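Local atomic coordinates of protein (o6-methylguanine-dna methyltransferase) (Thermococcus kodakarensis, PDB entry 1MGT), a protein that repairs O6-methylguanine and O4-methylthymine in DNA by transferring the methyl group irreversibly to one of its own cysteines, a suicide reaction. Residues A[15-27]-A[53-67]. Numbering follows the deposited sequence.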
loop_
_atom_site.group_PDB
_atom_site.type_symbol
_atom_site.label_atom_id
_atom_site.label_comp_id
_atom_site.label_asym_id
_atom_site.label_seq_id
_atom_site.Cartn_x
_atom_site.Cartn_y
_atom_site.Cartn_z
ATOM N N TRP A 15 1.040 1.391 13.235
ATOM C CA TRP A 15 -0.311 0.829 13.339
ATOM C C TRP A 15 -0.727 0.356 11.940
ATOM O O TRP A 15 -0.532 1.134 11.000
ATOM C CB TRP A 15 -1.279 1.957 13.760
ATOM C CG TRP A 15 -1.158 2.261 15.230
ATOM C CD1 TRP A 15 -0.291 3.100 15.846
ATOM C CD2 TRP A 15 -1.971 1.678 16.257
ATOM N NE1 TRP A 15 -0.501 3.079 17.206
ATOM C CE2 TRP A 15 -1.529 2.222 17.485
ATOM C CE3 TRP A 15 -3.016 0.751 16.244
ATOM C CZ2 TRP A 15 -2.117 1.866 18.695
ATOM C CZ3 TRP A 15 -3.595 0.400 17.462
ATOM C CH2 TRP A 15 -3.134 0.960 18.663
ATOM N N ILE A 16 -1.254 -0.839 11.808
ATOM C CA ILE A 16 -1.665 -1.334 10.492
ATOM C C ILE A 16 -3.157 -1.721 10.558
ATOM O O ILE A 16 -3.542 -2.384 11.519
ATOM C CB ILE A 16 -0.807 -2.528 10.067
ATOM C CG1 ILE A 16 0.660 -2.091 9.810
ATOM C CG2 ILE A 16 -1.343 -3.182 8.796
ATOM C CD1 ILE A 16 1.579 -3.304 9.604
ATOM N N GLY A 17 -3.917 -1.296 9.547
ATOM C CA GLY A 17 -5.357 -1.618 9.539
ATOM C C GLY A 17 -5.634 -2.356 8.228
ATOM O O GLY A 17 -5.075 -1.953 7.204
ATOM N N VAL A 18 -6.409 -3.422 8.250
ATOM C CA VAL A 18 -6.721 -4.180 7.051
ATOM C C VAL A 18 -8.255 -4.364 6.942
ATOM O O VAL A 18 -8.865 -4.821 7.909
ATOM C CB VAL A 18 -6.061 -5.569 7.051
ATOM C CG1 VAL A 18 -6.390 -6.318 5.749
ATOM C CG2 VAL A 18 -4.532 -5.478 7.185
ATOM N N ILE A 19 -8.791 -3.912 5.837
ATOM C CA ILE A 19 -10.227 -4.068 5.561
ATOM C C ILE A 19 -10.293 -5.359 4.761
ATOM O O ILE A 19 -9.533 -5.525 3.780
ATOM C CB ILE A 19 -10.772 -2.910 4.738
ATOM C CG1 ILE A 19 -10.523 -1.564 5.463
ATOM C CG2 ILE A 19 -12.246 -3.164 4.449
ATOM C CD1 ILE A 19 -11.006 -0.361 4.645
ATOM N N PHE A 20 -11.144 -6.308 5.140
ATOM C CA PHE A 20 -11.169 -7.559 4.389
ATOM C C PHE A 20 -12.560 -8.199 4.444
ATOM O O PHE A 20 -13.355 -7.877 5.329
ATOM C CB PHE A 20 -10.177 -8.570 4.978
ATOM C CG PHE A 20 -10.449 -8.986 6.399
ATOM C CD1 PHE A 20 -11.099 -10.206 6.639
ATOM C CD2 PHE A 20 -10.075 -8.212 7.462
ATOM C CE1 PHE A 20 -11.361 -10.607 7.943
ATOM C CE2 PHE A 20 -10.345 -8.601 8.766
ATOM C CZ PHE A 20 -10.981 -9.814 9.011
ATOM N N SER A 21 -12.791 -9.057 3.494
ATOM C CA SER A 21 -14.063 -9.797 3.386
ATOM C C SER A 21 -13.721 -11.035 2.561
ATOM O O SER A 21 -13.921 -10.975 1.334
ATOM C CB SER A 21 -15.066 -8.943 2.617
ATOM O OG SER A 21 -16.306 -9.622 2.511
ATOM N N GLY A 22 -13.106 -12.036 3.136
ATOM C CA GLY A 22 -12.789 -13.198 2.226
ATOM C C GLY A 22 -11.337 -13.063 1.751
ATOM O O GLY A 22 -10.557 -14.017 1.848
ATOM N N ARG A 23 -10.997 -11.921 1.196
ATOM C CA ARG A 23 -9.666 -11.559 0.712
ATOM C C ARG A 23 -9.488 -10.080 1.116
ATOM O O ARG A 23 -10.466 -9.444 1.538
ATOM C CB ARG A 23 -9.487 -11.774 -0.772
ATOM C CG ARG A 23 -9.038 -13.180 -1.177
ATOM C CD ARG A 23 -8.729 -13.212 -2.689
ATOM N NE ARG A 23 -9.908 -12.742 -3.411
ATOM C CZ ARG A 23 -10.081 -12.634 -4.719
ATOM N NH1 ARG A 23 -9.122 -12.960 -5.575
ATOM N NH2 ARG A 23 -11.246 -12.187 -5.195
ATOM N N VAL A 24 -8.289 -9.542 0.995
ATOM C CA VAL A 24 -8.045 -8.148 1.363
ATOM C C VAL A 24 -8.659 -7.146 0.422
ATOM O O VAL A 24 -8.551 -7.172 -0.796
ATOM C CB VAL A 24 -6.522 -7.914 1.509
ATOM C CG1 VAL A 24 -6.232 -6.439 1.768
ATOM C CG2 VAL A 24 -5.929 -8.811 2.584
ATOM N N GLN A 25 -9.355 -6.144 0.991
ATOM C CA GLN A 25 -9.995 -5.087 0.266
ATOM C C GLN A 25 -9.212 -3.773 0.403
ATOM O O GLN A 25 -9.320 -2.886 -0.438
ATOM C CB GLN A 25 -11.418 -4.838 0.846
ATOM C CG GLN A 25 -12.366 -6.012 0.534
ATOM C CD GLN A 25 -13.739 -5.780 1.156
ATOM O OE1 GLN A 25 -13.804 -5.610 2.366
ATOM N NE2 GLN A 25 -14.808 -5.760 0.358
ATOM N N GLY A 26 -8.496 -3.633 1.529
ATOM C CA GLY A 26 -7.758 -2.352 1.678
ATOM C C GLY A 26 -6.817 -2.429 2.858
ATOM O O GLY A 26 -7.025 -3.187 3.821
ATOM N N ILE A 27 -5.741 -1.638 2.778
ATOM C CA ILE A 27 -4.751 -1.599 3.849
ATOM C C ILE A 27 -4.387 -0.146 4.112
ATOM O O ILE A 27 -4.352 0.642 3.164
ATOM C CB ILE A 27 -3.415 -2.269 3.398
ATOM C CG1 ILE A 27 -3.641 -3.738 3.077
ATOM C CG2 ILE A 27 -2.330 -2.084 4.455
ATOM C CD1 ILE A 27 -2.525 -4.407 2.286
ATOM N N SER A 53 -18.571 -3.146 -1.324
ATOM C CA SER A 53 -19.320 -3.203 -0.060
ATOM C C SER A 53 -18.330 -3.409 1.082
ATOM O O SER A 53 -17.625 -4.416 1.061
ATOM C CB SER A 53 -20.286 -4.411 -0.120
ATOM O OG SER A 53 -21.281 -4.045 -1.072
ATOM N N ILE A 54 -18.281 -2.474 2.011
ATOM C CA ILE A 54 -17.393 -2.474 3.127
ATOM C C ILE A 54 -18.096 -2.438 4.494
ATOM O O ILE A 54 -19.018 -1.642 4.657
ATOM C CB ILE A 54 -16.548 -1.145 3.112
ATOM C CG1 ILE A 54 -15.782 -0.975 1.797
ATOM C CG2 ILE A 54 -15.566 -1.134 4.271
ATOM C CD1 ILE A 54 -14.767 -2.064 1.549
ATOM N N SER A 55 -17.585 -3.198 5.430
ATOM C CA SER A 55 -18.033 -3.271 6.792
ATOM C C SER A 55 -16.798 -3.034 7.698
ATOM O O SER A 55 -15.837 -3.770 7.535
ATOM C CB SER A 55 -18.618 -4.655 7.164
ATOM O OG SER A 55 -19.348 -4.404 8.360
ATOM N N LEU A 56 -16.866 -2.080 8.593
ATOM C CA LEU A 56 -15.755 -1.766 9.462
ATOM C C LEU A 56 -15.887 -2.280 10.886
ATOM O O LEU A 56 -15.286 -1.708 11.810
ATOM C CB LEU A 56 -15.408 -0.286 9.413
ATOM C CG LEU A 56 -15.042 0.264 8.020
ATOM C CD1 LEU A 56 -14.799 1.756 8.123
ATOM C CD2 LEU A 56 -13.792 -0.448 7.478
ATOM N N ASP A 57 -16.653 -3.350 11.038
ATOM C CA ASP A 57 -16.765 -3.993 12.353
ATOM C C ASP A 57 -15.382 -4.619 12.636
ATOM O O ASP A 57 -14.817 -5.334 11.770
ATOM C CB ASP A 57 -17.797 -5.099 12.344
ATOM C CG ASP A 57 -17.743 -6.026 11.154
ATOM O OD1 ASP A 57 -17.809 -5.556 9.990
ATOM O OD2 ASP A 57 -17.657 -7.237 11.372
ATOM N N VAL A 58 -14.868 -4.399 13.817
ATOM C CA VAL A 58 -13.549 -4.924 14.182
ATOM C C VAL A 58 -13.581 -6.390 14.517
ATOM O O VAL A 58 -14.318 -6.866 15.381
ATOM C CB VAL A 58 -12.943 -4.110 15.342
ATOM C CG1 VAL A 58 -11.548 -4.604 15.717
ATOM C CG2 VAL A 58 -12.940 -2.639 14.992
ATOM N N GLN A 59 -12.753 -7.161 13.815
ATOM C CA GLN A 59 -12.631 -8.591 13.969
ATOM C C GLN A 59 -11.150 -9.011 13.975
ATOM O O GLN A 59 -10.312 -8.410 13.306
ATOM C CB GLN A 59 -13.327 -9.320 12.814
ATOM C CG GLN A 59 -14.788 -8.964 12.544
ATOM C CD GLN A 59 -15.725 -9.343 13.682
ATOM O OE1 GLN A 59 -15.394 -10.173 14.519
ATOM N NE2 GLN A 59 -16.913 -8.735 13.745
ATOM N N PRO A 60 -10.839 -10.047 14.735
ATOM C CA PRO A 60 -9.499 -10.585 14.810
ATOM C C PRO A 60 -9.126 -11.251 13.494
ATOM O O PRO A 60 -9.933 -11.847 12.770
ATOM C CB PRO A 60 -9.550 -11.648 15.907
ATOM C CG PRO A 60 -10.882 -11.515 16.559
ATOM C CD PRO A 60 -11.793 -10.836 15.566
ATOM N N SER A 61 -7.838 -11.098 13.130
ATOM C CA SER A 61 -7.384 -11.733 11.898
ATOM C C SER A 61 -5.844 -11.689 11.901
ATOM O O SER A 61 -5.281 -10.985 12.730
ATOM C CB SER A 61 -7.969 -11.184 10.640
ATOM O OG SER A 61 -7.149 -10.269 9.961
ATOM N N ASP A 62 -5.266 -12.485 11.020
ATOM C CA ASP A 62 -3.806 -12.504 10.948
ATOM C C ASP A 62 -3.313 -11.593 9.824
ATOM O O ASP A 62 -2.104 -11.531 9.593
ATOM C CB ASP A 62 -3.275 -13.916 10.769
ATOM C CG ASP A 62 -3.655 -14.578 9.483
ATOM O OD1 ASP A 62 -3.081 -15.655 9.160
ATOM O OD2 ASP A 62 -4.536 -14.079 8.753
ATOM N N TYR A 63 -4.197 -10.856 9.167
ATOM C CA TYR A 63 -3.799 -9.968 8.079
ATOM C C TYR A 63 -2.819 -8.888 8.472
ATOM O O TYR A 63 -1.792 -8.693 7.773
ATOM C CB TYR A 63 -5.004 -9.400 7.351
ATOM C CG TYR A 63 -5.616 -10.355 6.350
ATOM C CD1 TYR A 63 -6.982 -10.598 6.379
ATOM C CD2 TYR A 63 -4.854 -10.995 5.387
ATOM C CE1 TYR A 63 -7.566 -11.461 5.463
ATOM C CE2 TYR A 63 -5.432 -11.861 4.478
ATOM C CZ TYR A 63 -6.779 -12.083 4.521
ATOM O OH TYR A 63 -7.384 -12.949 3.620
ATOM N N PRO A 64 -3.040 -8.156 9.551
ATOM C CA PRO A 64 -2.114 -7.126 9.992
ATOM C C PRO A 64 -0.711 -7.698 10.186
ATOM O O PRO A 64 0.286 -7.094 9.762
ATOM C CB PRO A 64 -2.705 -6.618 11.299
ATOM C CG PRO A 64 -4.206 -6.833 11.069
ATOM C CD PRO A 64 -4.235 -8.230 10.434
ATOM N N GLU A 65 -0.583 -8.856 10.812
ATOM C CA GLU A 65 0.721 -9.462 11.013
ATOM C C GLU A 65 1.337 -9.864 9.662
ATOM O O GLU A 65 2.547 -9.752 9.520
ATOM C CB GLU A 65 0.674 -10.668 11.943
ATOM C CG GLU A 65 2.089 -11.144 12.318
ATOM C CD GLU A 65 2.080 -12.434 13.101
ATOM O OE1 GLU A 65 3.168 -12.885 13.534
ATOM O OE2 GLU A 65 0.994 -13.020 13.300
ATOM N N LYS A 66 0.544 -10.336 8.718
ATOM C CA LYS A 66 1.127 -10.726 7.406
ATOM C C LYS A 66 1.667 -9.485 6.706
ATOM O O LYS A 66 2.764 -9.507 6.135
ATOM C CB LYS A 66 0.097 -11.407 6.531
ATOM C CG LYS A 66 -0.242 -12.833 6.954
ATOM C CD LYS A 66 -1.347 -13.328 6.023
ATOM C CE LYS A 66 -1.726 -14.779 6.305
ATOM N NZ LYS A 66 -2.927 -15.109 5.450
ATOM N N VAL A 67 0.919 -8.385 6.762
ATOM C CA VAL A 67 1.362 -7.131 6.180
ATOM C C VAL A 67 2.653 -6.680 6.872
ATOM O O VAL A 67 3.595 -6.254 6.207
ATOM C CB VAL A 67 0.302 -6.040 6.222
ATOM C CG1 VAL A 67 0.856 -4.707 5.726
ATOM C CG2 VAL A 67 -0.929 -6.456 5.415
HETATM O O HOH W 1 -15.756 -5.438 4.206
#
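In the N-terminal domain, of a family grouped with the RNase H-like clan, the hairpin of strands 12-20 and 24-30 in the three-stranded antiparallel sheet is crossed by the start of helix 63-71, and Tyr63 lays its ring against Val24 and Phe20. Val24 CG2 sits over one face of the tyrosine ring, 3.7 Å from the Tyr63 centroid, a CH-pi contact. Phe20 comes at the same ring obliquely, the planes inclined at 59°, and Tyr63 CD1 lies over one phenylalanine face, 3.8 Å from Phe20 CG. Phe20 CG stands between its backbone N and carbonyl carbon (chi1 62°), which brings the ring out to Ser61, with Phe20 CZ 3.7 Å from Ser61 CB. Ser61 OG accepts from Tyr63 N, capping the helix start, and is also bonded to Ser3 of strand 2-9.

At the base of the same tyrosine, Val18 CG1 packs on Tyr63 CB at 3.7 Å, while further along the helix Val18 CG2 reaches Pro64 and Val67. Ile16 and Ile27 flank Val67, extending this apolar layer.

The loop 53-60 skirts another side of the hairpin. The side chains of Ile54 and Ile19 cross at about a right angle, their CG2 methyls meeting, and Leu56 CD2 touches the far end of Ile19. Alongside, extended Gln25 gives NE2 to Ser53 O (3.2 Å, 154° at the hydrogen) and to Glu87, while a water links its OE1 to Ser55 N; the amide is thus held from both ends. Gln25 N and Gly26 N both bond to Ile19 O, so this glutamine belongs to a classic beta bulge.

Taken together, these contacts join helix to sheet through aliphatic and aromatic packing, with a polar-edged loop wrapped round a bulged beta-hairpin, in the N-terminal domain of the MGMT family.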